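Local structure of ribosomal RNA small subunit methyltransferase E (5O95) at residues Pro12-Pro17 with Asn47-Glu52; Val107-Pro112 with Ile150-Gln155. The protein probably methylates N3 of a uridine in 16S ribosomal RNA of the small ribosomal subunit, using S-adenosyl-L-methionine as methyl donor. All coordinates share one frame; numbering follows the deposited sequence.

Contact 1: Pro12-Pro17 with Asn47-Glu52; sequences PGEYQP and NGDNKE
N47 OD1 is gripped by D49 N and, weakly, by K51 N, while ND2 of the same amide gives a hydrogen bond to G13 O at 2.9 Å. The bond from D49, two residues on, makes an Asx turn in the loop joining strands 42-46 and 51-61 of the PUA-like part of the chain, and ND2 ties that loop to the segment following strand 8-10. Asparagine suits the place because one flat group offers both a donor and an acceptor. G13 O lies in the amide plane of N47, whereas D49 N comes from above the carbonyl plane of OD1. G13 needs its lack of a side chain: at phi 123° a CB would jam against the preceding carbonyl oxygen, and Y15 OH lies too near. A water bridges the backbones as well, accepting from G13 N and donating to N47 O. Farther out, in one of its two modelled conformers, K51 NZ reaches E14 OE1 at 2.7 Å in a salt bridge, on the syn side of the carboxylate. K51 does so with its chain extended, crossing E14 nearly at a right angle; its charge should ease the proximity of D49, whose OD2 is 4.2 Å from E14 OE2. Within 12-17, Y15 OH donates to P12 O at 2.7 Å, in the carbonyl plane.

Contact 2: Val107-Pro112 with Ile150-Gln155; sequences VACITP and IPELRQ
A beta-alpha-beta unit of the SPOUT-type methyltransferase domain brings strand 152-158 alongside strand 109-114 in parallel, with helix 124-145 as the connection. The backbone ladder has three rungs, E152 N to A108 O, I110 N to E152 O and R154 N to I110 O, all of 2.8 to 3.0 Å. On one face of the sheet C109, in one of its two modelled conformers, lays SG beside both E152 and R154, 3.5 Å from R154 CG and 3.7 Å from E152 OE1. This compact thiol lies against one face of the guanidinium, while the charged pair joins beside it: R154 NE donates to E152 OE2 at 2.8 Å, with the oxygen near the guanidinium plane but the nitrogen high above the carboxylate plane. The arginine gets there through a bend at chi2 (-91°), which folds its guanidinium back over SG. Its methylene CB packs 3.3 Å from T111 OG1, a hydroxyl also hydrogen-bonded to H84 and linked to R154 NH1 by a water. On the opposite face, L153 CD1 lies against I110 and P112, apolar residues suited to the side where helix 94-104 packs. The ring nitrogen of P112 carries no hydrogen, so the buried R154 O goes without a hydrogen bond at this rung and is met instead by the C-H groups of P112 CD, 3.2 Å away.

In the fold
The two contacts follow each other along the chain and belong to different parts of it: contact 1 fastens loops of the PUA-like sheet at the surface, and contact 2 pairs two strands of the parallel methyltransferase sheet, 152-158 being an outermost strand within this chain. Their centres are 21 Å apart, yet their nearest atoms come within about 4 Å without touching. Between the domains, N50 hydrogen-bonds to Q149, just ahead of the 150-155 segment. Contact 1 lies away from the cofactor-binding residues. In contact 2 the side chain of P112 is about 12 Å from G197, a cofactor-binding residue whose ligand is not bound in this chain, consistent with a place in the framework.

Contact 1: Pro12-Pro17 with Asn47-Glu52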
ATOM      1  N   PRO B  12      10.608 -26.347  -0.146  1.00 16.45           N
ATOM      2  CA  PRO B  12      11.491 -26.578   0.996  1.00 14.09           C
ATOM      3  C   PRO B  12      12.465 -27.705   0.678  1.00 16.38           C
ATOM      4  O   PRO B  12      12.210 -28.555  -0.178  1.00 20.30           O
ATOM      5  CB  PRO B  12      10.527 -26.988   2.111  1.00 25.31           C
ATOM      6  CG  PRO B  12       9.361 -27.582   1.388  1.00 24.06           C
ATOM      7  CD  PRO B  12       9.211 -26.729   0.144  1.00 15.28           C
ATOM      8  N   GLY B  13      13.593 -27.680   1.370  1.00 15.69           N
ATOM      9  CA  GLY B  13      14.553 -28.775   1.309  1.00 13.34           C
ATOM     10  C   GLY B  13      15.922 -28.302   0.867  1.00 15.90           C
ATOM     11  O   GLY B  13      16.127 -27.162   0.461  1.00 18.73           O
ATOM     12  N   GLU B  14      16.876 -29.230   0.977  1.00 14.03           N
ATOM     13  CA  GLU B  14      18.236 -29.030   0.503  1.00 17.84           C
ATOM     14  C   GLU B  14      18.418 -29.882  -0.742  1.00 14.61           C
ATOM     15  O   GLU B  14      17.990 -31.046  -0.766  1.00 17.63           O
ATOM     16  CB  GLU B  14      19.221 -29.521   1.557  1.00 19.31           C
ATOM     17  CG  GLU B  14      19.160 -28.801   2.867  1.00 21.11           C
ATOM     18  CD  GLU B  14      19.567 -27.357   2.752  1.00 52.36           C
ATOM     19  OE1 GLU B  14      20.522 -27.074   1.999  1.00 30.74           O
ATOM     20  OE2 GLU B  14      18.929 -26.508   3.410  1.00 44.08           O
ATOM     21  N   TYR B  15      19.105 -29.319  -1.750  1.00 16.05           N
ATOM     22  CA  TYR B  15      19.273 -29.961  -3.044  1.00 16.26           C
ATOM     23  C   TYR B  15      20.677 -29.685  -3.547  1.00 18.67           C
ATOM     24  O   TYR B  15      21.330 -28.737  -3.111  1.00 20.18           O
ATOM     25  CB  TYR B  15      18.235 -29.507  -4.087  1.00 18.74           C
ATOM     26  CG  TYR B  15      16.857 -29.722  -3.540  1.00 14.88           C
ATOM     27  CD1 TYR B  15      16.298 -30.989  -3.541  1.00 16.15           C
ATOM     28  CD2 TYR B  15      16.152 -28.676  -2.939  1.00 18.35           C
ATOM     29  CE1 TYR B  15      15.062 -31.227  -2.994  1.00 17.56           C
ATOM     30  CE2 TYR B  15      14.903 -28.902  -2.380  1.00 17.70           C
ATOM     31  CZ  TYR B  15      14.372 -30.185  -2.411  1.00 17.29           C
ATOM     32  OH  TYR B  15      13.134 -30.422  -1.854  1.00 17.25           O
ATOM     33  N   GLN B  16      21.125 -30.534  -4.460  1.00 21.80           N
ATOM     34  CA  GLN B  16      22.460 -30.413  -5.020  1.00 20.66           C
ATOM     35  C   GLN B  16      22.378 -30.311  -6.532  1.00 21.98           C
ATOM     36  O   GLN B  16      21.432 -30.813  -7.133  1.00 18.69           O
ATOM     37  CB  GLN B  16      23.321 -31.636  -4.669  1.00 21.38           C
ATOM     38  CG  GLN B  16      23.441 -31.903  -3.175  1.00 37.38           C
ATOM     39  CD  GLN B  16      23.852 -30.673  -2.382  1.00 85.08           C
ATOM     40  OE1 GLN B  16      24.723 -29.910  -2.803  1.00 74.74           O
ATOM     41  NE2 GLN B  16      23.220 -30.472  -1.226  1.00 67.30           N
ATOM     42  N   PRO B  17      23.379 -29.713  -7.184  1.00 20.03           N
ATOM     43  CA  PRO B  17      23.345 -29.654  -8.647  1.00 22.36           C
ATOM     44  C   PRO B  17      23.227 -31.045  -9.244  1.00 19.44           C
ATOM     45  O   PRO B  17      23.791 -32.013  -8.727  1.00 24.71           O
ATOM     46  CB  PRO B  17      24.689 -29.007  -9.001  1.00 25.88           C
ATOM     47  CG  PRO B  17      24.973 -28.125  -7.833  1.00 22.84           C
ATOM     48  CD  PRO B  17      24.481 -28.911  -6.625  1.00 27.83           C
ATOM     49  N   ASN B  47      14.246 -22.142  -1.117  1.00 16.19           N
ATOM     50  CA  ASN B  47      13.925 -23.127  -0.088  1.00 14.36           C
ATOM     51  C   ASN B  47      13.579 -22.519   1.266  1.00 15.89           C
ATOM     52  O   ASN B  47      13.418 -23.259   2.250  1.00 18.65           O
ATOM     53  CB  ASN B  47      15.046 -24.172   0.043  1.00 13.33           C
ATOM     54  CG  ASN B  47      16.312 -23.618   0.686  1.00 16.94           C
ATOM     55  OD1 ASN B  47      16.490 -22.403   0.826  1.00 14.82           O
ATOM     56  ND2 ASN B  47      17.239 -24.529   1.028  1.00 17.55           N
ATOM     57  N   GLY B  48      13.391 -21.198   1.334  1.00 16.44           N
ATOM     58  CA  GLY B  48      13.151 -20.543   2.599  1.00 17.59           C
ATOM     59  C   GLY B  48      14.372 -20.358   3.462  1.00 15.92           C
ATOM     60  O   GLY B  48      14.255 -19.822   4.562  1.00 18.62           O
ATOM     61  N   ASP B  49      15.547 -20.791   3.007  1.00 15.45           N
ATOM     62  CA  ASP B  49      16.780 -20.625   3.751  1.00 15.18           C
ATOM     63  C   ASP B  49      17.813 -19.888   2.899  1.00 15.40           C
ATOM     64  O   ASP B  49      19.018 -20.125   3.008  1.00 17.42           O
ATOM     65  CB  ASP B  49      17.306 -21.981   4.227  1.00 16.88           C
ATOM     66  CG  ASP B  49      18.367 -21.861   5.309  1.00 21.73           C
ATOM     67  OD1 ASP B  49      18.336 -20.894   6.107  1.00 26.75           O
ATOM     68  OD2 ASP B  49      19.239 -22.751   5.353  1.00 27.55           O
ATOM     69  N   ASN B  50      17.332 -18.965   2.049  1.00 14.88           N
ATOM     70  CA  ASN B  50      18.204 -18.055   1.301  1.00 14.99           C
ATOM     71  C   ASN B  50      19.125 -18.782   0.319  1.00 15.84           C
ATOM     72  O   ASN B  50      20.254 -18.335   0.054  1.00 16.51           O
ATOM     73  CB  ASN B  50      18.937 -17.110   2.246  1.00 15.64           C
ATOM     74  CG  ASN B  50      17.958 -16.258   3.020  1.00 17.31           C
ATOM     75  OD1 ASN B  50      17.158 -15.559   2.417  1.00 20.11           O
ATOM     76  ND2 ASN B  50      17.979 -16.355   4.354  1.00 20.39           N
ATOM     77  N   LYS B  51      18.647 -19.893  -0.234  0.55 16.84           N
ATOM     78  CA  LYS B  51      19.295 -20.540  -1.367  0.55 13.82           C
ATOM     79  C   LYS B  51      18.353 -20.512  -2.560  0.55 15.89           C
ATOM     80  O   LYS B  51      17.152 -20.771  -2.417  0.55 17.81           O
ATOM     81  CB  LYS B  51      19.676 -21.985  -1.047  0.55 15.24           C
ATOM     82  CG  LYS B  51      20.781 -22.081  -0.015  0.55 20.37           C
ATOM     83  CD  LYS B  51      21.105 -23.538   0.311  0.55 20.25           C
ATOM     84  CE  LYS B  51      22.076 -23.627   1.471  0.55 25.49           C
ATOM     85  NZ  LYS B  51      22.328 -25.045   1.843  0.55 27.15           N
ATOM     86  N   GLU B  52      18.907 -20.209  -3.731  1.00 16.83           N
ATOM     87  CA  GLU B  52      18.186 -20.239  -4.998  1.00 14.01           C
ATOM     88  C   GLU B  52      18.739 -21.380  -5.841  1.00 19.91           C
ATOM     89  O   GLU B  52      19.961 -21.533  -5.954  1.00 20.17           O
ATOM     90  CB  GLU B  52      18.347 -18.919  -5.755  1.00 16.69           C
ATOM     91  CG  GLU B  52      17.458 -17.803  -5.194  1.00 13.26           C
ATOM     92  CD  GLU B  52      17.583 -16.517  -5.977  1.00 21.53           C
ATOM     93  OE1 GLU B  52      18.208 -16.484  -7.058  1.00 20.94           O
ATOM     94  OE2 GLU B  52      17.015 -15.507  -5.519  1.00 20.25           O
TER
HETATM   95  O   HOH W   1      14.174 -25.607   3.338  1.00 22.46           O

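Contact 2: Val107-Pro112 with Ile150-Gln155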
ATOM      1  N   VAL B 107       8.801  -7.663   6.042  1.00 16.70           N
ATOM      2  CA  VAL B 107       8.453  -7.925   7.434  1.00 16.43           C
ATOM      3  C   VAL B 107       9.068  -9.262   7.842  1.00 15.83           C
ATOM      4  O   VAL B 107       9.143 -10.196   7.044  1.00 16.97           O
ATOM      5  CB  VAL B 107       6.921  -7.913   7.580  1.00 16.31           C
ATOM      6  CG1 VAL B 107       6.315  -9.234   7.057  1.00 17.19           C
ATOM      7  CG2 VAL B 107       6.492  -7.644   9.023  1.00 18.25           C
ATOM      8  N   ALA B 108       9.535  -9.336   9.090  1.00 14.47           N
ATOM      9  CA  ALA B 108      10.167 -10.548   9.590  1.00 14.12           C
ATOM     10  C   ALA B 108       9.161 -11.507  10.212  1.00 18.06           C
ATOM     11  O   ALA B 108       9.332 -12.728  10.109  1.00 17.25           O
ATOM     12  CB  ALA B 108      11.223 -10.174  10.635  1.00 16.85           C
ATOM     13  N   CYS B 109       8.108 -10.979  10.829  0.51 13.19           N
ATOM     14  CA  CYS B 109       7.161 -11.771  11.606  0.51 15.72           C
ATOM     15  C   CYS B 109       5.825 -11.050  11.583  0.51 15.22           C
ATOM     16  O   CYS B 109       5.789  -9.823  11.653  0.51 17.66           O
ATOM     17  CB  CYS B 109       7.596 -11.845  13.068  0.51 14.19           C
ATOM     18  SG  CYS B 109       6.786 -13.162  14.005  0.51 16.69           S
ATOM     19  N   ILE B 110       4.736 -11.816  11.511  1.00 17.19           N
ATOM     20  CA  ILE B 110       3.384 -11.259  11.486  1.00 15.35           C
ATOM     21  C   ILE B 110       2.541 -12.015  12.500  1.00 19.71           C
ATOM     22  O   ILE B 110       2.472 -13.245  12.435  1.00 19.14           O
ATOM     23  CB  ILE B 110       2.723 -11.396  10.100  1.00 18.96           C
ATOM     24  CG1 ILE B 110       3.601 -10.809   9.006  1.00 25.50           C
ATOM     25  CG2 ILE B 110       1.355 -10.686  10.110  1.00 20.38           C
ATOM     26  CD1 ILE B 110       3.256 -11.325   7.627  1.00 23.77           C
ATOM     27  N   THR B 111       1.862 -11.287  13.388  1.00 18.69           N
ATOM     28  CA  THR B 111       0.888 -11.879  14.313  1.00 21.27           C
ATOM     29  C   THR B 111      -0.490 -11.288  14.056  1.00 16.52           C
ATOM     30  O   THR B 111      -0.661 -10.065  14.179  1.00 19.48           O
ATOM     31  CB  THR B 111       1.284 -11.628  15.778  1.00 22.13           C
ATOM     32  OG1 THR B 111       2.521 -12.288  16.066  1.00 21.84           O
ATOM     33  CG2 THR B 111       0.187 -12.145  16.729  1.00 24.69           C
ATOM     34  N   PRO B 112      -1.490 -12.080  13.680  1.00 19.40           N
ATOM     35  CA  PRO B 112      -2.866 -11.565  13.673  1.00 22.72           C
ATOM     36  C   PRO B 112      -3.267 -11.256  15.106  1.00 19.80           C
ATOM     37  O   PRO B 112      -3.042 -12.051  16.012  1.00 21.89           O
ATOM     38  CB  PRO B 112      -3.681 -12.730  13.091  1.00 21.49           C
ATOM     39  CG  PRO B 112      -2.650 -13.610  12.378  1.00 24.05           C
ATOM     40  CD  PRO B 112      -1.411 -13.468  13.203  1.00 22.78           C
ATOM     41  N   ILE B 150      10.898 -17.074   4.250  1.00 15.55           N
ATOM     42  CA  ILE B 150       9.481 -16.796   4.462  1.00 16.69           C
ATOM     43  C   ILE B 150       9.308 -16.111   5.813  1.00 13.49           C
ATOM     44  O   ILE B 150       9.845 -16.596   6.809  1.00 18.15           O
ATOM     45  CB  ILE B 150       8.670 -18.104   4.467  1.00 17.14           C
ATOM     46  CG1 ILE B 150       9.055 -18.997   3.280  1.00 21.49           C
ATOM     47  CG2 ILE B 150       7.157 -17.781   4.529  1.00 16.81           C
ATOM     48  CD1 ILE B 150       8.813 -18.375   1.930  1.00 21.17           C
ATOM     49  N   PRO B 151       8.570 -14.986   5.891  1.00 14.54           N
ATOM     50  CA  PRO B 151       8.290 -14.376   7.196  1.00 17.87           C
ATOM     51  C   PRO B 151       7.620 -15.384   8.109  1.00 17.85           C
ATOM     52  O   PRO B 151       6.886 -16.261   7.659  1.00 19.29           O
ATOM     53  CB  PRO B 151       7.303 -13.234   6.869  1.00 17.02           C
ATOM     54  CG  PRO B 151       7.246 -13.095   5.405  1.00 20.51           C
ATOM     55  CD  PRO B 151       8.000 -14.257   4.756  1.00 15.86           C
ATOM     56  N   GLU B 152       7.876 -15.245   9.410  1.00 17.55           N
ATOM     57  CA  GLU B 152       7.175 -16.057  10.395  1.00 16.84           C
ATOM     58  C   GLU B 152       5.737 -15.569  10.516  1.00 16.91           C
ATOM     59  O   GLU B 152       5.486 -14.374  10.685  1.00 21.15           O
ATOM     60  CB  GLU B 152       7.885 -15.956  11.747  1.00 20.13           C
ATOM     61  CG  GLU B 152       7.282 -16.841  12.835  1.00 27.96           C
ATOM     62  CD  GLU B 152       8.057 -16.778  14.141  1.00 48.36           C
ATOM     63  OE1 GLU B 152       9.060 -16.038  14.213  1.00 40.35           O
ATOM     64  OE2 GLU B 152       7.662 -17.471  15.099  1.00 42.93           O
ATOM     65  N   LEU B 153       4.780 -16.494  10.409  1.00 17.50           N
ATOM     66  CA  LEU B 153       3.371 -16.183  10.609  1.00 15.82           C
ATOM     67  C   LEU B 153       3.007 -16.831  11.933  1.00 22.62           C
ATOM     68  O   LEU B 153       3.054 -18.058  12.066  1.00 20.57           O
ATOM     69  CB  LEU B 153       2.512 -16.705   9.461  1.00 20.72           C
ATOM     70  CG  LEU B 153       0.988 -16.604   9.655  1.00 18.81           C
ATOM     71  CD1 LEU B 153       0.562 -15.167   9.859  1.00 20.09           C
ATOM     72  CD2 LEU B 153       0.266 -17.188   8.442  1.00 25.52           C
ATOM     73  N   ARG B 154       2.718 -16.005  12.926  1.00 20.47           N
ATOM     74  CA  ARG B 154       2.430 -16.484  14.265  1.00 19.49           C
ATOM     75  C   ARG B 154       0.940 -16.740  14.430  1.00 21.97           C
ATOM     76  O   ARG B 154       0.109 -16.181  13.719  1.00 22.66           O
ATOM     77  CB  ARG B 154       2.885 -15.452  15.296  1.00 26.76           C
ATOM     78  CG  ARG B 154       4.379 -15.265  15.373  1.00 29.41           C
ATOM     79  CD  ARG B 154       4.995 -16.185  16.399  1.00 43.21           C
ATOM     80  NE  ARG B 154       6.317 -15.720  16.802  1.00 65.30           N
ATOM     81  CZ  ARG B 154       6.544 -14.918  17.838  1.00 74.76           C
ATOM     82  NH1 ARG B 154       5.534 -14.488  18.584  1.00 58.81           N
ATOM     83  NH2 ARG B 154       7.782 -14.543  18.128  1.00 65.02           N
ATOM     84  N   GLN B 155       0.616 -17.607  15.383  1.00 21.78           N
ATOM     85  CA  GLN B 155      -0.780 -17.865  15.712  1.00 23.50           C
ATOM     86  C   GLN B 155      -1.433 -16.591  16.256  1.00 24.22           C
ATOM     87  O   GLN B 155      -0.775 -15.802  16.947  1.00 25.09           O
ATOM     88  CB  GLN B 155      -0.860 -18.981  16.746  1.00 25.05           C
ATOM     89  CG  GLN B 155      -0.508 -20.340  16.185  1.00 33.24           C
ATOM     90  CD  GLN B 155      -1.443 -20.759  15.071  1.00 51.33           C
ATOM     91  OE1 GLN B 155      -2.667 -20.639  15.188  1.00 44.52           O
ATOM     92  NE2 GLN B 155      -0.871 -21.245  13.976  1.00 33.98           N
TER
HETATM   93  O   HOH W   2       2.762 -13.725  18.329  1.00 26.30           O